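Cyanuric acid amidohydrolase (Azorhizobium caulinodans, PDB 4NQ3) catalyses the hydrolytic opening of the s-triazine ring of cyanuric acid to carboxybiuret, which then decarboxylates to biuret, a step in atrazine breakdown. Local coordinates at residues R188-L193 and A210-D215; A214-W219 and G335-G340. All blocks are in the same frame, centred on the assembly; numbering follows the deposited sequence.

Interaction 1 (R188-L193 and A210-D215). With BR8 (barbituric acid), chain C.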
# COMPACT_ATOMS: atom_id res chain seq x y z
N ARG A 188 13.06 18.09 6.02
CA ARG A 188 14.21 17.39 6.57
C ARG A 188 15.49 18.04 6.06
O ARG A 188 16.44 18.28 6.82
CB ARG A 188 14.21 15.90 6.21
CG ARG A 188 13.19 15.01 6.92
CD ARG A 188 13.38 13.53 6.56
NE ARG A 188 13.19 13.34 5.13
CZ ARG A 188 12.11 12.79 4.58
NH1 ARG A 188 11.13 12.34 5.35
NH2 ARG A 188 12.02 12.66 3.26
N GLY A 189 15.51 18.36 4.77
CA GLY A 189 16.67 18.91 4.12
C GLY A 189 17.06 20.27 4.66
O GLY A 189 18.24 20.49 4.97
N ALA A 190 16.09 21.18 4.76
CA ALA A 190 16.36 22.51 5.31
C ALA A 190 16.86 22.41 6.75
O ALA A 190 17.82 23.06 7.13
CB ALA A 190 15.16 23.38 5.23
N SER A 191 16.21 21.58 7.55
CA SER A 191 16.66 21.35 8.91
C SER A 191 18.08 20.81 8.95
O SER A 191 18.89 21.23 9.78
CB SER A 191 15.73 20.37 9.61
OG SER A 191 14.44 20.95 9.72
N ALA A 192 18.41 19.88 8.07
CA ALA A 192 19.74 19.31 8.05
C ALA A 192 20.79 20.40 7.73
O ALA A 192 21.84 20.46 8.37
CB ALA A 192 19.81 18.18 7.04
N LEU A 193 20.50 21.27 6.78
CA LEU A 193 21.45 22.33 6.45
C LEU A 193 21.59 23.27 7.62
O LEU A 193 22.67 23.80 7.88
CB LEU A 193 21.00 23.08 5.20
CG LEU A 193 21.25 22.18 4.00
CD1 LEU A 193 20.65 22.75 2.73
CD2 LEU A 193 22.73 21.91 3.89
N ALA A 210 17.80 27.88 -3.52
CA ALA A 210 18.03 27.09 -4.74
C ALA A 210 18.88 25.85 -4.53
O ALA A 210 18.78 24.88 -5.29
CB ALA A 210 18.65 27.96 -5.80
N VAL A 211 19.73 25.90 -3.50
CA VAL A 211 20.57 24.79 -3.07
C VAL A 211 19.82 23.65 -2.35
O VAL A 211 20.14 22.47 -2.52
CB VAL A 211 21.68 25.33 -2.13
CG1 VAL A 211 22.15 24.26 -1.16
CG2 VAL A 211 22.83 25.92 -2.92
N ILE A 212 18.82 24.01 -1.54
CA ILE A 212 18.12 23.05 -0.69
C ILE A 212 17.44 21.92 -1.45
O ILE A 212 16.54 22.16 -2.28
CB ILE A 212 17.06 23.78 0.18
CG1 ILE A 212 17.75 24.86 1.02
CG2 ILE A 212 16.30 22.77 1.03
CD1 ILE A 212 16.83 25.77 1.76
N CYS A 213 17.82 20.70 -1.10
CA CYS A 213 17.35 19.50 -1.81
C CYS A 213 17.65 19.59 -3.29
O CYS A 213 16.83 19.21 -4.13
CB CYS A 213 15.85 19.29 -1.62
SG CYS A 213 15.44 18.78 0.05
N ALA A 214 18.83 20.11 -3.60
CA ALA A 214 19.30 20.24 -4.97
C ALA A 214 20.79 19.87 -5.01
O ALA A 214 21.18 19.00 -5.78
CB ALA A 214 19.07 21.64 -5.48
N ASP A 215 21.60 20.52 -4.18
CA ASP A 215 23.02 20.18 -4.07
C ASP A 215 23.27 19.18 -2.94
O ASP A 215 23.64 19.56 -1.82
CB ASP A 215 23.87 21.44 -3.84
CG ASP A 215 25.38 21.17 -3.96
OD1 ASP A 215 25.78 20.00 -4.17
OD2 ASP A 215 26.18 22.14 -3.85
N1 BR8 C . 9.11 10.92 9.55
C2 BR8 C . 8.80 9.77 10.19
O2 BR8 C . 7.75 9.72 10.81
N3 BR8 C . 9.63 8.69 10.11
C4 BR8 C . 10.85 8.73 9.38
O4 BR8 C . 11.56 7.74 9.33
C5 BR8 C . 11.34 9.99 8.65
C6 BR8 C . 10.29 11.08 8.83
O8 BR8 C . 10.47 12.15 8.30

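Interaction 2 (A214-W219 and G335-G340). With MG (magnesium ion), chain K.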
# COMPACT_ATOMS: atom_id res chain seq x y z
N ALA A 214 18.83 20.11 -3.60
CA ALA A 214 19.30 20.24 -4.97
C ALA A 214 20.79 19.87 -5.01
O ALA A 214 21.18 19.00 -5.78
CB ALA A 214 19.07 21.64 -5.48
N ASP A 215 21.60 20.52 -4.18
CA ASP A 215 23.02 20.18 -4.07
C ASP A 215 23.27 19.18 -2.94
O ASP A 215 23.64 19.56 -1.82
CB ASP A 215 23.87 21.44 -3.84
CG ASP A 215 25.38 21.17 -3.96
OD1 ASP A 215 25.78 20.00 -4.17
OD2 ASP A 215 26.18 22.14 -3.85
N TYR A 216 23.09 17.89 -3.22
CA TYR A 216 23.24 16.91 -2.16
C TYR A 216 24.72 16.67 -1.87
O TYR A 216 25.09 15.74 -1.15
CB TYR A 216 22.50 15.61 -2.52
CG TYR A 216 20.98 15.78 -2.56
CD1 TYR A 216 20.24 16.03 -1.40
CD2 TYR A 216 20.29 15.71 -3.77
CE1 TYR A 216 18.84 16.19 -1.45
CE2 TYR A 216 18.90 15.87 -3.84
CZ TYR A 216 18.18 16.11 -2.68
OH TYR A 216 16.80 16.26 -2.78
N GLY A 217 25.57 17.56 -2.38
CA GLY A 217 26.98 17.56 -2.03
C GLY A 217 27.21 18.30 -0.73
O GLY A 217 28.18 18.04 -0.03
N LEU A 218 26.29 19.20 -0.40
CA LEU A 218 26.26 19.84 0.91
C LEU A 218 25.53 18.92 1.88
O LEU A 218 24.35 18.65 1.68
CB LEU A 218 25.53 21.17 0.84
CG LEU A 218 26.00 22.13 -0.25
CD1 LEU A 218 25.01 23.26 -0.35
CD2 LEU A 218 27.38 22.65 0.06
N TRP A 219 26.23 18.42 2.88
CA TRP A 219 25.57 17.61 3.89
C TRP A 219 26.32 17.62 5.21
O TRP A 219 27.50 17.96 5.28
CB TRP A 219 25.38 16.16 3.42
CG TRP A 219 26.61 15.47 2.91
CD1 TRP A 219 27.00 15.36 1.60
CD2 TRP A 219 27.59 14.75 3.68
NE1 TRP A 219 28.17 14.63 1.52
CE2 TRP A 219 28.55 14.25 2.78
CE3 TRP A 219 27.75 14.49 5.05
CZ2 TRP A 219 29.65 13.51 3.20
CZ3 TRP A 219 28.85 13.74 5.46
CH2 TRP A 219 29.79 13.27 4.54
N GLY A 335 14.88 8.93 4.74
CA GLY A 335 15.02 10.21 4.06
C GLY A 335 16.22 10.99 4.57
O GLY A 335 16.16 11.62 5.63
N GLY A 336 17.30 10.97 3.81
CA GLY A 336 18.53 11.55 4.31
C GLY A 336 18.98 12.74 3.53
O GLY A 336 20.19 12.87 3.23
N GLU A 337 18.03 13.63 3.23
CA GLU A 337 18.33 14.87 2.51
C GLU A 337 19.39 15.69 3.27
O GLU A 337 19.15 16.15 4.39
CB GLU A 337 17.08 15.70 2.33
CG GLU A 337 16.02 15.08 1.42
CD GLU A 337 15.10 14.11 2.16
OE1 GLU A 337 15.30 13.89 3.38
OE2 GLU A 337 14.16 13.58 1.51
N HIS A 338 20.57 15.84 2.68
CA HIS A 338 21.67 16.56 3.32
C HIS A 338 22.10 15.94 4.63
O HIS A 338 22.76 16.59 5.45
CB HIS A 338 21.29 18.02 3.56
CG HIS A 338 20.88 18.73 2.31
ND1 HIS A 338 21.77 19.10 1.33
CD2 HIS A 338 19.66 19.10 1.86
CE1 HIS A 338 21.12 19.68 0.35
NE2 HIS A 338 19.84 19.71 0.65
N GLN A 339 21.73 14.68 4.83
CA GLN A 339 22.17 13.94 6.01
C GLN A 339 23.09 12.82 5.57
O GLN A 339 22.65 11.73 5.22
CB GLN A 339 20.96 13.41 6.77
CG GLN A 339 19.99 14.54 7.06
CD GLN A 339 18.58 14.06 7.34
OE1 GLN A 339 18.33 13.32 8.29
NE2 GLN A 339 17.66 14.45 6.48
N GLY A 340 24.38 13.10 5.54
CA GLY A 340 25.29 12.16 4.91
C GLY A 340 25.18 12.36 3.41
O GLY A 340 24.37 13.15 2.95
MG MG K . 22.20 11.14 2.95

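Interaction 1 (R188-L193 and A210-D215)
Leu193 and Ile212 make the nearest approach between the helical turn 188-193 and the loop 210-215, with Leu193 CD1 4.0 Å from Ile212 CG1, the two side chains slanting across one another. The same CD1 methyl also lies 4.4 Å from Val211 CG1. With CG2 anti to the backbone N, this branch of Ile212 is directed at the helix backbone, 4.1 Å from Ala190 N and 4.4 Å from Ala190 CB. Gly189 lets the loop come this close: its CA is 4.3 Å from Cys213 SG, and a methyl group at this position would probably crowd the sulfur. No hydrogen bond joins the two segments; the contact is apolar and largely buried. One step back along the helix, Arg188 turns to the active site. Its chain bends at CG-CD (chi3 -61°), and NH1 gives a hydrogen bond of 3.0 Å to O8 of the bound barbituric acid, with the oxygen at the edge of the guanidinium and in its plane. Arg314 and Arg52 donate to the same ligand, in keeping with the threefold symmetry of the site. Glu337 steadies Arg188 from behind through a salt bridge to NE. Around this contact, helix 180-199 rests through Ala190 and Ser191 on helix 125-141, while Ser191 also meets strand 150-157, and Arg188, Ser191 and Ala192 touch strand 223-227.

Interaction 2 (A214-W219 and G335-G340)
His338 ND1 donates a nearly straight hydrogen bond to Leu218 O, 2.6 Å long at 171°, with the oxygen in the plane of the imidazole. This bond ties two beta turns assigned to the second and third of the three repeating units, a type I turn from Asp215 to Leu218 and a type II turn from Gly336 to Gln339. On the other side of CE1, NE2 probably accepts from Cys213 N, which would leave both ring nitrogens engaged and hold the imidazole's rotation. Asp215 O also lies at the ring edge, 3.3 Å from His338 CE1. Tyr216 CD1 lies over one face of the imidazole, toward its rim, 4.1 Å from His338 CE1; the ring planes, inclined at 34°, are neither stacked nor edge-to-face. Trp219 CG stands between its backbone N and carbonyl carbon (chi1 52°), which lays one face of the indole on the Gly340 carbonyl, Trp219 CG 3.2 Å from Gly340 O. With an alanine here, the face of the Gly340 carbonyl would probably lose its cover and a gap open beside the magnesium loop. Gln339 O binds the magnesium ion at 2.4 Å, with Pro341 O and Gly344 O as further ligands. Gln339 OE1 accepts from Cys225 N, while Gln339 NE2 donates to Glu337 O at 3.1 Å from above the carbonyl plane.

In the fold
Both interactions involve the loop between helix 180-199 and strand 223-227, and they share Ala214 and Asp215. Interaction 1 lies within what is assigned as the second repeating unit and is a buried, apolar closure of the loop onto the preceding helix. Interaction 2 joins that unit to the one assigned as the third, is only partly buried, and combines a single crossing hydrogen bond with ring contacts beside a magnesium ion. Their centres are about 7 Å apart and they meet directly: Ala192 CB packs 3.4 Å from Glu337 O, and the probable His338-Cys213 bond runs between them. The 335-340 loop thus carries both a magnesium ligand, Gln339, and the salt-bridge partner of substrate-binding Arg188.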